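Local atomic coordinates of PTS-dependent dihydroxyacetone kinase operon regulatory protein (Escherichia coli, PDB entry 4LRZ), a protein that positively regulates transcription of the dhaKLM operon from a sigma-70 promoter and represses its own expression. Residues Lys28-Asn33 / Phe136-Trp141; Ser218-Gly223 / Gly296-Leu301; Thr148-Ser153 / Arg183-Leu188; Pro70-Leu75 / Asp90-Gln95. All coordinates share one frame; numbering follows the deposited sequence. Where two conformers were deposited one is given.

Contact 1 of 4, residues Lys28-Asn33 / Phe136-Trp141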
loop_
_atom_site.group_PDB
_atom_site.type_symbol
_atom_site.label_atom_id
_atom_site.label_comp_id
_atom_site.label_asym_id
_atom_site.label_seq_id
_atom_site.Cartn_x
_atom_site.Cartn_y
_atom_site.Cartn_z
ATOM N N LYS F 28 30.880 22.990 20.075
ATOM C CA LYS F 28 30.611 24.369 20.475
ATOM C C LYS F 28 29.531 24.987 19.581
ATOM O O LYS F 28 29.401 24.627 18.409
ATOM C CB LYS F 28 31.903 25.186 20.416
ATOM C CG LYS F 28 33.027 24.557 21.233
ATOM C CD LYS F 28 34.367 24.615 20.507
ATOM C CE LYS F 28 35.337 25.662 21.110
ATOM N NZ LYS F 28 36.397 26.060 20.098
ATOM N N ARG F 29 28.778 25.923 20.157
ATOM C CA ARG F 29 27.714 26.648 19.479
ATOM C C ARG F 29 28.187 27.515 18.309
ATOM O O ARG F 29 27.448 27.704 17.342
ATOM C CB ARG F 29 26.906 27.479 20.487
ATOM C CG ARG F 29 26.105 26.608 21.489
ATOM C CD ARG F 29 25.219 27.406 22.439
ATOM N NE ARG F 29 23.786 27.079 22.340
ATOM C CZ ARG F 29 22.967 27.505 21.374
ATOM N NH1 ARG F 29 23.447 28.261 20.382
ATOM N NH2 ARG F 29 21.675 27.169 21.378
ATOM N N GLU F 30 29.401 28.046 18.363
ATOM C CA GLU F 30 29.769 29.028 17.327
ATOM C C GLU F 30 30.592 28.479 16.180
ATOM O O GLU F 30 30.886 29.211 15.265
ATOM C CB GLU F 30 30.466 30.278 17.896
ATOM C CG GLU F 30 30.399 30.422 19.415
ATOM C CD GLU F 30 31.110 29.274 20.126
ATOM O OE1 GLU F 30 32.231 28.909 19.681
ATOM O OE2 GLU F 30 30.531 28.739 21.109
ATOM N N THR F 31 30.995 27.218 16.224
ATOM C CA THR F 31 31.878 26.727 15.175
ATOM C C THR F 31 31.082 26.186 14.008
ATOM O O THR F 31 29.946 25.703 14.178
ATOM C CB THR F 31 32.852 25.653 15.668
ATOM O OG1 THR F 31 32.122 24.637 16.375
ATOM C CG2 THR F 31 33.981 26.290 16.603
ATOM N N TRP F 32 31.675 26.282 12.820
ATOM C CA TRP F 32 31.096 25.706 11.611
ATOM C C TRP F 32 32.220 25.522 10.631
ATOM O O TRP F 32 33.054 26.408 10.463
ATOM C CB TRP F 32 30.000 26.614 11.011
ATOM C CG TRP F 32 29.122 25.938 9.972
ATOM C CD1 TRP F 32 29.281 25.976 8.613
ATOM C CD2 TRP F 32 27.950 25.132 10.216
ATOM N NE1 TRP F 32 28.275 25.256 7.991
ATOM C CE2 TRP F 32 27.446 24.728 8.945
ATOM C CE3 TRP F 32 27.263 24.737 11.376
ATOM C CZ2 TRP F 32 26.303 23.921 8.801
ATOM C CZ3 TRP F 32 26.113 23.932 11.230
ATOM C CH2 TRP F 32 25.649 23.540 9.946
ATOM N N ASN F 33 32.250 24.356 9.999
ATOM C CA ASN F 33 33.260 24.065 9.016
ATOM C C ASN F 33 32.716 23.311 7.825
ATOM O O ASN F 33 31.537 23.092 7.698
ATOM C CB ASN F 33 34.395 23.269 9.640
ATOM C CG ASN F 33 35.761 23.769 9.194
ATOM O OD1 ASN F 33 36.173 23.558 8.049
ATOM N ND2 ASN F 33 36.465 24.433 10.098
ATOM N N PHE F 136 21.497 24.091 17.935
ATOM C CA PHE F 136 22.724 24.248 18.734
ATOM C C PHE F 136 23.707 25.226 18.077
ATOM O O PHE F 136 24.202 26.156 18.714
ATOM C CB PHE F 136 23.368 22.895 18.973
ATOM C CG PHE F 136 24.534 22.930 19.937
ATOM C CD1 PHE F 136 24.313 22.923 21.330
ATOM C CD2 PHE F 136 25.855 22.953 19.464
ATOM C CE1 PHE F 136 25.380 22.934 22.230
ATOM C CE2 PHE F 136 26.935 22.955 20.375
ATOM C CZ PHE F 136 26.687 22.957 21.748
ATOM N N LYS F 137 23.962 25.011 16.797
ATOM C CA LYS F 137 24.889 25.800 15.994
ATOM C C LYS F 137 24.280 27.105 15.579
ATOM O O LYS F 137 23.206 27.110 14.978
ATOM C CB LYS F 137 25.244 25.032 14.719
ATOM C CG LYS F 137 25.955 23.744 14.975
ATOM C CD LYS F 137 27.260 23.987 15.668
ATOM C CE LYS F 137 28.266 22.912 15.328
ATOM N NZ LYS F 137 29.659 23.286 15.755
ATOM N N GLN F 138 24.994 28.201 15.854
ATOM C CA GLN F 138 24.548 29.561 15.506
ATOM C C GLN F 138 24.322 29.774 14.015
ATOM O O GLN F 138 23.521 30.630 13.625
ATOM C CB GLN F 138 25.544 30.621 16.002
ATOM C CG GLN F 138 25.357 30.998 17.473
ATOM C CD GLN F 138 26.609 31.657 18.116
ATOM O OE1 GLN F 138 27.483 32.218 17.428
ATOM N NE2 GLN F 138 26.681 31.587 19.447
ATOM N N VAL F 139 25.040 29.021 13.188
ATOM C CA VAL F 139 24.920 29.166 11.740
ATOM C C VAL F 139 23.486 28.838 11.279
ATOM O O VAL F 139 23.000 29.406 10.293
ATOM C CB VAL F 139 26.027 28.345 11.004
ATOM C CG1 VAL F 139 25.625 28.017 9.578
ATOM C CG2 VAL F 139 27.326 29.136 11.021
ATOM N N LEU F 140 22.793 27.994 12.042
ATOM C CA LEU F 140 21.427 27.583 11.708
ATOM C C LEU F 140 20.312 28.459 12.278
ATOM O O LEU F 140 19.137 28.175 12.036
ATOM C CB LEU F 140 21.196 26.110 12.084
ATOM C CG LEU F 140 22.111 25.102 11.359
ATOM C CD1 LEU F 140 21.761 23.667 11.736
ATOM C CD2 LEU F 140 22.097 25.273 9.818
ATOM N N TRP F 141 20.662 29.524 12.998
ATOM C CA TRP F 141 19.643 30.378 13.638
ATOM C C TRP F 141 18.731 31.113 12.645
ATOM O O TRP F 141 17.663 31.567 13.010
ATOM C CB TRP F 141 20.272 31.359 14.624
ATOM C CG TRP F 141 20.820 30.694 15.916
ATOM C CD1 TRP F 141 20.983 29.346 16.156
ATOM C CD2 TRP F 141 21.288 31.363 17.106
ATOM N NE1 TRP F 141 21.505 29.145 17.407
ATOM C CE2 TRP F 141 21.705 30.357 18.015
ATOM C CE3 TRP F 141 21.398 32.716 17.490
ATOM C CZ2 TRP F 141 22.225 30.659 19.291
ATOM C CZ3 TRP F 141 21.924 33.021 18.765
ATOM C CH2 TRP F 141 22.328 31.995 19.647
HETATM O O HOH W 1 27.757 27.554 14.478
#

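Contact 2 of 4, residues Ser218-Gly223 / Gly296-Leu301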
loop_
_atom_site.group_PDB
_atom_site.type_symbol
_atom_site.label_atom_id
_atom_site.label_comp_id
_atom_site.label_asym_id
_atom_site.label_seq_id
_atom_site.Cartn_x
_atom_site.Cartn_y
_atom_site.Cartn_z
ATOM N N SER F 218 -9.812 -24.644 -12.432
ATOM C CA SER F 218 -10.410 -23.854 -11.385
ATOM C C SER F 218 -11.028 -22.596 -11.914
ATOM O O SER F 218 -10.423 -21.881 -12.741
ATOM C CB SER F 218 -9.384 -23.508 -10.336
ATOM O OG SER F 218 -9.966 -22.729 -9.300
ATOM N N TRP F 219 -12.222 -22.299 -11.419
ATOM C CA TRP F 219 -12.892 -21.090 -11.857
ATOM C C TRP F 219 -13.453 -20.190 -10.745
ATOM O O TRP F 219 -13.589 -20.590 -9.578
ATOM C CB TRP F 219 -13.920 -21.395 -12.955
ATOM C CG TRP F 219 -15.068 -22.223 -12.515
ATOM C CD1 TRP F 219 -16.264 -21.770 -12.045
ATOM C CD2 TRP F 219 -15.144 -23.658 -12.483
ATOM N NE1 TRP F 219 -17.083 -22.823 -11.733
ATOM C CE2 TRP F 219 -16.423 -23.994 -11.985
ATOM C CE3 TRP F 219 -14.260 -24.690 -12.832
ATOM C CZ2 TRP F 219 -16.853 -25.316 -11.844
ATOM C CZ3 TRP F 219 -14.676 -26.003 -12.682
ATOM C CH2 TRP F 219 -15.968 -26.306 -12.186
ATOM N N ASP F 220 -13.775 -18.976 -11.182
ATOM C CA ASP F 220 -14.257 -17.810 -10.435
ATOM C C ASP F 220 -15.694 -17.925 -9.986
ATOM O O ASP F 220 -16.398 -18.759 -10.523
ATOM C CB ASP F 220 -14.276 -16.632 -11.431
ATOM C CG ASP F 220 -13.365 -15.591 -11.028
ATOM O OD1 ASP F 220 -13.165 -14.596 -11.734
ATOM O OD2 ASP F 220 -12.848 -15.775 -9.924
ATOM N N GLU F 221 -16.135 -17.044 -9.074
ATOM C CA GLU F 221 -17.591 -16.899 -8.755
ATOM C C GLU F 221 -18.292 -16.206 -9.907
ATOM O O GLU F 221 -19.515 -16.143 -9.951
ATOM C CB GLU F 221 -17.865 -16.085 -7.475
ATOM C CG GLU F 221 -17.616 -14.568 -7.604
ATOM C CD GLU F 221 -16.122 -14.180 -7.478
ATOM O OE1 GLU F 221 -15.261 -15.076 -7.292
ATOM O OE2 GLU F 221 -15.800 -12.982 -7.564
ATOM N N GLN F 222 -17.490 -15.663 -10.812
ATOM C CA GLN F 222 -17.977 -15.026 -12.012
ATOM C C GLN F 222 -17.985 -15.982 -13.191
ATOM O O GLN F 222 -18.308 -15.565 -14.283
ATOM C CB GLN F 222 -17.095 -13.827 -12.355
ATOM C CG GLN F 222 -17.164 -12.684 -11.326
ATOM C CD GLN F 222 -18.485 -11.895 -11.390
ATOM O OE1 GLN F 222 -18.570 -10.872 -12.068
ATOM N NE2 GLN F 222 -19.513 -12.381 -10.697
ATOM N N GLY F 223 -17.597 -17.239 -13.009
ATOM C CA GLY F 223 -17.540 -18.191 -14.134
ATOM C C GLY F 223 -16.241 -18.270 -14.950
ATOM O O GLY F 223 -16.137 -19.092 -15.861
ATOM N N GLY F 296 -18.653 -14.809 -3.208
ATOM C CA GLY F 296 -19.271 -15.876 -3.986
ATOM C C GLY F 296 -18.519 -17.198 -3.840
ATOM O O GLY F 296 -17.541 -17.320 -3.079
ATOM N N THR F 297 -18.975 -18.204 -4.568
ATOM C CA THR F 297 -18.331 -19.498 -4.496
ATOM C C THR F 297 -17.477 -19.685 -5.731
ATOM O O THR F 297 -17.901 -19.358 -6.823
ATOM C CB THR F 297 -19.368 -20.649 -4.352
ATOM O OG1 THR F 297 -20.303 -20.295 -3.326
ATOM C CG2 THR F 297 -18.688 -21.978 -3.993
ATOM N N SER F 298 -16.257 -20.164 -5.519
ATOM C CA SER F 298 -15.332 -20.562 -6.557
ATOM C C SER F 298 -15.207 -22.080 -6.469
ATOM O O SER F 298 -15.584 -22.685 -5.435
ATOM C CB SER F 298 -13.960 -19.932 -6.305
ATOM O OG SER F 298 -13.970 -18.557 -6.606
ATOM N N PHE F 299 -14.646 -22.688 -7.524
ATOM C CA PHE F 299 -14.533 -24.133 -7.604
ATOM C C PHE F 299 -13.176 -24.625 -8.032
ATOM O O PHE F 299 -12.482 -23.971 -8.792
ATOM C CB PHE F 299 -15.607 -24.697 -8.528
ATOM C CG PHE F 299 -17.004 -24.488 -8.011
ATOM C CD1 PHE F 299 -17.559 -25.378 -7.082
ATOM C CD2 PHE F 299 -17.759 -23.380 -8.424
ATOM C CE1 PHE F 299 -18.853 -25.187 -6.593
ATOM C CE2 PHE F 299 -19.072 -23.173 -7.931
ATOM C CZ PHE F 299 -19.613 -24.079 -7.012
ATOM N N ILE F 300 -12.782 -25.766 -7.487
ATOM C CA ILE F 300 -11.680 -26.514 -8.050
ATOM C C ILE F 300 -12.177 -27.881 -8.466
ATOM O O ILE F 300 -12.899 -28.531 -7.714
ATOM C CB ILE F 300 -10.527 -26.710 -7.088
ATOM C CG1 ILE F 300 -9.907 -25.366 -6.740
ATOM C CG2 ILE F 300 -9.466 -27.645 -7.749
ATOM C CD1 ILE F 300 -8.769 -25.492 -5.748
ATOM N N LEU F 301 -11.795 -28.295 -9.665
ATOM C CA LEU F 301 -12.125 -29.613 -10.169
ATOM C C LEU F 301 -10.856 -30.352 -10.461
ATOM O O LEU F 301 -10.019 -29.879 -11.238
ATOM C CB LEU F 301 -12.999 -29.515 -11.416
ATOM C CG LEU F 301 -13.315 -30.792 -12.181
ATOM C CD1 LEU F 301 -14.286 -31.667 -11.391
ATOM C CD2 LEU F 301 -13.891 -30.453 -13.522
#

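Contact 3 of 4, residues Thr148-Ser153 / Arg183-Leu188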
loop_
_atom_site.group_PDB
_atom_site.type_symbol
_atom_site.label_atom_id
_atom_site.label_comp_id
_atom_site.label_asym_id
_atom_site.label_seq_id
_atom_site.Cartn_x
_atom_site.Cartn_y
_atom_site.Cartn_z
ATOM N N THR F 148 10.555 14.234 9.358
ATOM C CA THR F 148 9.831 13.110 9.868
ATOM C C THR F 148 10.607 11.893 9.428
ATOM O O THR F 148 11.050 11.843 8.295
ATOM C CB THR F 148 8.379 13.076 9.269
ATOM O OG1 THR F 148 7.691 14.287 9.648
ATOM C CG2 THR F 148 7.609 11.906 9.800
ATOM N N PRO F 149 10.733 10.890 10.301
ATOM C CA PRO F 149 11.389 9.682 9.880
ATOM C C PRO F 149 10.449 8.791 9.041
ATOM O O PRO F 149 9.228 8.849 9.218
ATOM C CB PRO F 149 11.727 9.002 11.213
ATOM C CG PRO F 149 10.681 9.436 12.150
ATOM C CD PRO F 149 10.387 10.851 11.742
ATOM N N LEU F 150 11.019 7.973 8.156
ATOM C CA LEU F 150 10.198 6.975 7.532
ATOM C C LEU F 150 10.698 5.561 7.656
ATOM O O LEU F 150 11.913 5.299 7.828
ATOM C CB LEU F 150 9.881 7.315 6.086
ATOM C CG LEU F 150 10.832 6.938 4.982
ATOM C CD1 LEU F 150 10.028 6.069 4.090
ATOM C CD2 LEU F 150 11.193 8.233 4.275
ATOM N N PHE F 151 9.737 4.652 7.530
ATOM C CA PHE F 151 9.950 3.257 7.892
ATOM C C PHE F 151 9.760 2.225 6.776
ATOM O O PHE F 151 8.990 2.418 5.867
ATOM C CB PHE F 151 9.135 2.924 9.149
ATOM C CG PHE F 151 9.476 3.810 10.342
ATOM C CD1 PHE F 151 10.567 3.516 11.156
ATOM C CD2 PHE F 151 8.707 4.964 10.626
ATOM C CE1 PHE F 151 10.907 4.360 12.287
ATOM C CE2 PHE F 151 9.001 5.798 11.740
ATOM C CZ PHE F 151 10.110 5.498 12.571
ATOM N N ASP F 152 10.492 1.132 6.896
ATOM C CA ASP F 152 10.490 -0.016 5.992
ATOM C C ASP F 152 9.143 -0.582 5.570
ATOM O O ASP F 152 8.085 0.060 5.680
ATOM C CB ASP F 152 11.266 -1.186 6.661
ATOM C CG ASP F 152 12.669 -1.225 6.233
ATOM O OD1 ASP F 152 12.963 -0.473 5.284
ATOM O OD2 ASP F 152 13.490 -1.967 6.818
ATOM N N SER F 153 9.243 -1.803 5.052
ATOM C CA SER F 153 8.136 -2.703 4.797
ATOM C C SER F 153 7.984 -3.509 6.110
ATOM O O SER F 153 6.927 -4.011 6.440
ATOM C CB SER F 153 8.508 -3.617 3.598
ATOM O OG SER F 153 9.706 -3.155 2.893
ATOM N N ARG F 183 4.908 9.288 5.618
ATOM C CA ARG F 183 3.961 8.163 5.651
ATOM C C ARG F 183 3.524 7.593 4.302
ATOM O O ARG F 183 3.307 6.377 4.168
ATOM C CB ARG F 183 2.801 8.440 6.571
ATOM C CG ARG F 183 3.105 7.742 7.909
ATOM C CD ARG F 183 2.942 8.638 9.130
ATOM N NE ARG F 183 1.536 8.935 9.390
ATOM C CZ ARG F 183 1.031 9.208 10.597
ATOM N NH1 ARG F 183 1.805 9.222 11.693
ATOM N NH2 ARG F 183 -0.257 9.475 10.699
ATOM N N GLU F 184 3.450 8.456 3.294
ATOM C CA GLU F 184 3.098 8.032 1.959
ATOM C C GLU F 184 4.212 7.178 1.364
ATOM O O GLU F 184 3.934 6.105 0.868
ATOM C CB GLU F 184 2.775 9.253 1.087
ATOM C CG GLU F 184 3.104 9.089 -0.392
ATOM C CD GLU F 184 2.498 10.196 -1.286
ATOM O OE1 GLU F 184 1.891 9.805 -2.311
ATOM O OE2 GLU F 184 2.634 11.425 -0.992
ATOM N N VAL F 185 5.463 7.638 1.429
ATOM C CA VAL F 185 6.605 6.865 0.926
ATOM C C VAL F 185 6.724 5.490 1.694
ATOM O O VAL F 185 6.807 4.408 1.089
ATOM C CB VAL F 185 7.906 7.703 0.988
ATOM C CG1 VAL F 185 9.047 6.969 0.343
ATOM C CG2 VAL F 185 7.717 9.070 0.299
ATOM N N GLY F 186 6.661 5.533 3.016
ATOM C CA GLY F 186 6.498 4.321 3.819
ATOM C C GLY F 186 5.448 3.363 3.291
ATOM O O GLY F 186 5.732 2.171 2.994
ATOM N N ASN F 187 4.242 3.836 3.093
ATOM C CA ASN F 187 3.213 2.909 2.700
ATOM C C ASN F 187 3.443 2.361 1.297
ATOM O O ASN F 187 3.042 1.235 0.999
ATOM C CB ASN F 187 1.832 3.513 2.890
ATOM C CG ASN F 187 1.497 3.708 4.353
ATOM O OD1 ASN F 187 1.966 2.956 5.215
ATOM N ND2 ASN F 187 0.727 4.727 4.649
ATOM N N LEU F 188 4.112 3.148 0.466
ATOM C CA LEU F 188 4.398 2.698 -0.855
ATOM C C LEU F 188 5.439 1.581 -0.816
ATOM O O LEU F 188 5.402 0.702 -1.655
ATOM C CB LEU F 188 4.872 3.836 -1.695
ATOM C CG LEU F 188 3.986 4.555 -2.715
ATOM C CD1 LEU F 188 2.620 3.998 -2.986
ATOM C CD2 LEU F 188 4.012 6.063 -2.465
#

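Contact 4 of 4, residues Pro70-Leu75 / Asp90-Gln95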
loop_
_atom_site.group_PDB
_atom_site.type_symbol
_atom_site.label_atom_id
_atom_site.label_comp_id
_atom_site.label_asym_id
_atom_site.label_seq_id
_atom_site.Cartn_x
_atom_site.Cartn_y
_atom_site.Cartn_z
ATOM N N PRO F 70 5.602 29.310 -5.915
ATOM C CA PRO F 70 6.853 29.926 -5.438
ATOM C C PRO F 70 6.921 30.061 -3.916
ATOM O O PRO F 70 5.912 30.386 -3.267
ATOM C CB PRO F 70 6.825 31.325 -6.062
ATOM C CG PRO F 70 5.310 31.600 -6.374
ATOM C CD PRO F 70 4.540 30.327 -6.103
ATOM N N ARG F 71 8.115 29.822 -3.377
ATOM C CA ARG F 71 8.351 29.722 -1.959
ATOM C C ARG F 71 9.867 29.544 -1.752
ATOM O O ARG F 71 10.506 28.817 -2.503
ATOM C CB ARG F 71 7.578 28.528 -1.403
ATOM C CG ARG F 71 8.125 28.016 -0.127
ATOM C CD ARG F 71 7.117 27.360 0.800
ATOM N NE ARG F 71 7.536 27.666 2.179
ATOM C CZ ARG F 71 7.337 26.902 3.239
ATOM N NH1 ARG F 71 6.730 25.713 3.128
ATOM N NH2 ARG F 71 7.748 27.329 4.414
ATOM N N GLU F 72 10.449 30.227 -0.776
ATOM C CA GLU F 72 11.875 30.021 -0.431
ATOM C C GLU F 72 12.032 28.811 0.486
ATOM O O GLU F 72 11.974 28.946 1.708
ATOM C CB GLU F 72 12.467 31.266 0.247
ATOM C CG GLU F 72 12.726 32.484 -0.681
ATOM C CD GLU F 72 13.056 33.779 0.083
ATOM O OE1 GLU F 72 12.205 34.702 0.059
ATOM O OE2 GLU F 72 14.150 33.895 0.707
ATOM N N CYS F 73 12.190 27.623 -0.096
ATOM C CA CYS F 73 12.349 26.438 0.706
ATOM C C CYS F 73 13.014 25.313 -0.075
ATOM O O CYS F 73 13.159 25.389 -1.278
ATOM C CB CYS F 73 11.015 25.954 1.291
ATOM S SG CYS F 73 10.037 24.981 0.143
ATOM N N ALA F 74 13.421 24.274 0.635
ATOM C CA ALA F 74 14.113 23.156 0.038
ATOM C C ALA F 74 13.559 21.925 0.691
ATOM O O ALA F 74 13.190 21.930 1.880
ATOM C CB ALA F 74 15.595 23.270 0.323
ATOM N N LEU F 75 13.560 20.846 -0.064
ATOM C CA LEU F 75 13.110 19.566 0.453
ATOM C C LEU F 75 14.294 18.588 0.312
ATOM O O LEU F 75 15.017 18.625 -0.708
ATOM C CB LEU F 75 11.891 19.109 -0.342
ATOM C CG LEU F 75 10.621 19.989 -0.248
ATOM C CD1 LEU F 75 9.685 19.833 -1.473
ATOM C CD2 LEU F 75 9.849 19.676 1.012
ATOM N N ASP F 90 13.449 25.349 -4.203
ATOM C CA ASP F 90 13.821 26.614 -4.794
ATOM C C ASP F 90 15.334 26.740 -5.005
ATOM O O ASP F 90 16.110 26.609 -4.053
ATOM C CB ASP F 90 13.308 27.756 -3.922
ATOM C CG ASP F 90 13.887 29.082 -4.320
ATOM O OD1 ASP F 90 13.575 29.565 -5.417
ATOM O OD2 ASP F 90 14.653 29.655 -3.532
ATOM N N PRO F 91 15.747 26.995 -6.251
ATOM C CA PRO F 91 17.166 27.148 -6.662
ATOM C C PRO F 91 18.027 28.007 -5.699
ATOM O O PRO F 91 19.092 27.543 -5.182
ATOM C CB PRO F 91 17.070 27.778 -8.063
ATOM C CG PRO F 91 15.689 27.353 -8.599
ATOM C CD PRO F 91 14.796 27.124 -7.389
ATOM N N GLN F 92 17.556 29.214 -5.413
ATOM C CA GLN F 92 18.230 30.108 -4.468
ATOM C C GLN F 92 18.396 29.502 -3.054
ATOM O O GLN F 92 19.459 29.623 -2.416
ATOM C CB GLN F 92 17.494 31.444 -4.394
ATOM C CG GLN F 92 18.117 32.484 -3.406
ATOM C CD GLN F 92 17.198 33.703 -3.171
ATOM O OE1 GLN F 92 17.406 34.772 -3.749
ATOM N NE2 GLN F 92 16.167 33.525 -2.343
ATOM N N THR F 93 17.348 28.854 -2.562
ATOM C CA THR F 93 17.388 28.318 -1.221
ATOM C C THR F 93 18.402 27.164 -1.221
ATOM O O THR F 93 19.245 27.081 -0.347
ATOM C CB THR F 93 15.973 27.972 -0.726
ATOM O OG1 THR F 93 15.146 29.136 -0.855
ATOM C CG2 THR F 93 15.957 27.555 0.702
ATOM N N LEU F 94 18.360 26.339 -2.251
ATOM C CA LEU F 94 19.316 25.262 -2.449
ATOM C C LEU F 94 20.730 25.770 -2.574
ATOM O O LEU F 94 21.643 25.123 -2.046
ATOM C CB LEU F 94 18.990 24.428 -3.673
ATOM C CG LEU F 94 17.745 23.569 -3.462
ATOM C CD1 LEU F 94 17.211 22.950 -4.784
ATOM C CD2 LEU F 94 18.042 22.521 -2.385
ATOM N N GLN F 95 20.938 26.909 -3.235
ATOM C CA GLN F 95 22.297 27.433 -3.231
ATOM C C GLN F 95 22.732 27.929 -1.848
ATOM O O GLN F 95 23.871 27.684 -1.472
ATOM C CB GLN F 95 22.623 28.433 -4.380
ATOM C CG GLN F 95 22.207 29.901 -4.185
ATOM C CD GLN F 95 23.142 30.774 -3.303
ATOM O OE1 GLN F 95 24.284 30.394 -2.987
ATOM N NE2 GLN F 95 22.645 31.972 -2.920
HETATM O O HOH W 2 16.083 31.326 0.343
#

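Contact 1 of 4, residues Lys28-Asn33 / Phe136-Trp141
The ammonium group of Lys-137 is gripped by two backbone carbonyls of the loop facing it. NZ donates to Lys-28 O at 3.0 Å, almost straight in line with that C=O, and to Thr-31 O at 2.9 Å, where it sits well above the carbonyl plane. A long lysine suits the place because its stem is used too: bent at chi2 (-62°), it brings CG to the edge of the Trp-32 indole, 3.8 Å from CZ3. A methionine in its place would keep some of that apolar stem but would probably leave both carbonyls without their common donor and the 28-31 bend less firmly held. The backbones are joined by Gln-138 N, which donates to Arg-29 O at 2.9 Å in a nearly straight bond (173°), and by a water that donates to both Arg-29 O and Thr-31 O. Val-139 CG1 lies over the five-membered ring of Trp-32, 3.9 Å from its centroid, while the indole NE1 is held by Leu-100 O. Arg-29 CG makes the matching CH-pi contact over the Phe-136 ring. Lysine and water thus tie together two loops, the one after helix 14-26 and the GAF-domain connection between strands 128-131 and 143-151.

Contact 2 of 4, residues Ser218-Gly223 / Gly296-Leu301
Ser-218 OG and Trp-219 N both donate to Phe-299 O, reaching it from opposite faces of its carbonyl plane. The serine hydroxyl gets there because OG stands anti to its own backbone N (chi1 -180°), which brings it within 2.9 Å of Phe-299 O. Phe-299 N returns a bond to Trp-219 O at 3.1 Å, making Trp-219 and Phe-299 an antiparallel hydrogen-bonded pair with both aromatic side chains on one face of the sheet. There the indole takes the hindered torsion, CG lodged between backbone N and carbonyl carbon (chi1 66°), and lies across its neighbour: Phe-299 CB sits over the six-membered ring, 3.8 Å from its centroid. The two aromatic planes are inclined at 33°, and Trp-219 CZ3 extends on to Leu-301 CB. A serine in place of Trp-219 would probably uncover Phe-299 CB and open a gap toward Ile-262 of helix 256-264, which the indole also touches. Beyond the strand, Glu-221 CB comes 3.8 Å from Gly-296 CA, a fit that leaves no room for a side chain on Gly-296. The Glu-221 carboxylate forms a salt bridge with Arg-200 of the second subunit. In this PAS fold the chemistry is therefore divided: a buried carbonyl doubly satisfied and an apolar aromatic face within the sheet, with charge kept for the turn beside the partner chain.

Contact 3 of 4, residues Thr148-Ser153 / Arg183-Leu188
Leu-150 and Gly-186 bring strand 143-151 of the GAF-domain sheet against the long helix 174-211, which leads on toward the PAS region. The short segments run almost parallel, 7° apart, with their axes 7.2 Å from each other at closest approach. Apolar contact carries the meeting. Leu-150 points its CB at the helix, and its CD1 branch does the touching, lying 3.6 Å from Gly-186 N and 4.0 Å from Val-185 CG1. An uncommon first torsion (chi1 86°) turns that branch toward the helix backbone. A leucine suits the spot because it also fills against Ala-182 of the same helix and Ile-161 of the next strand, while the compact Val-185 packs on Leu-56 and Ala-60 of helix 51-66. Polar links lie to the sides, and no hydrogen bond joins the two segments. Asp-152, just past the end of the strand, forms a salt bridge with Arg-156, and Thr-148 OG1 is hydrogen-bonded to Thr-178 OG1. On the helix, Arg-183 forms a salt bridge with Asp-63 of the second subunit, and Asn-187 and Leu-188 pack on Leu-188 and Asn-187 of that chain, which places this helix in the subunit interface. Backbone contact makes up the remainder: with no side chain on Gly-186, the strand meets bare main chain, and Phe-151 O lies 3.7 Å from Gly-186 CA.

Contact 4 of 4, residues Pro70-Leu75 / Asp90-Gln95
Arg-71 and Cys-73, the two ends of an inverse gamma turn centred on Glu-72, both present a carbonyl oxygen to Asp-90. Cys-73 O accepts from Asp-90 N at 2.9 Å in a well-aligned bond (166°), whereas Arg-71 O merely rests against Asp-90 CB. The aspartate then works in a second direction. With chi1 at 168° its carboxylate swings away from the backbone N to the helix start, where OD2 accepts twice from Thr-93: from N at 3.0 Å, met from above the carboxylate plane, and from OG1 at 2.8 Å on the anti lone pair. This is an N-cap, in which a short acidic side chain satisfies an N-H of the first turn of helix 91-99, which has no preceding helical carbonyl to bond. In the GAF fold that helix directly follows the hairpin of strands 74-79 and 84-89, and the Cys-73 to Asp-90 bond lies at the hairpin's open end. Thr-93 OG1 also receives a water at 2.7 Å that donates more loosely to Glu-72 OE2. Threonine serves both sides, since its CG2 lies against the backbone of Cys-73. Beyond it, Ala-74 CB meets Leu-94 CD2 at 3.7 Å. Arg-71 forms a salt bridge with Asp-174 and packs on Ala-172 of the second subunit.

How the contacts relate
Contacts 3 and 4 lie in the GAF domain, and contact 1 joins a GAF loop to the loop after helix 14-26, while contact 2 lies in the PAS fold, its centre about 68 Å from that of contact 1. Contact 2 is the most buried and pairs neighbouring strands through backbone bonds. Contacts 3 and 4 reach one sheet from different strands, yet contact 3 sets a strand on a helix chiefly by apolar and backbone packing, whereas contact 4 uses a backbone bond beside a capped helix start, with a water bridging side chains. Contact 1, toward the surface, relies on a lysine and water. Contact 4 is nested within the chain loop that contact 1 closes. Contacts 2 and 3 both touch the second subunit.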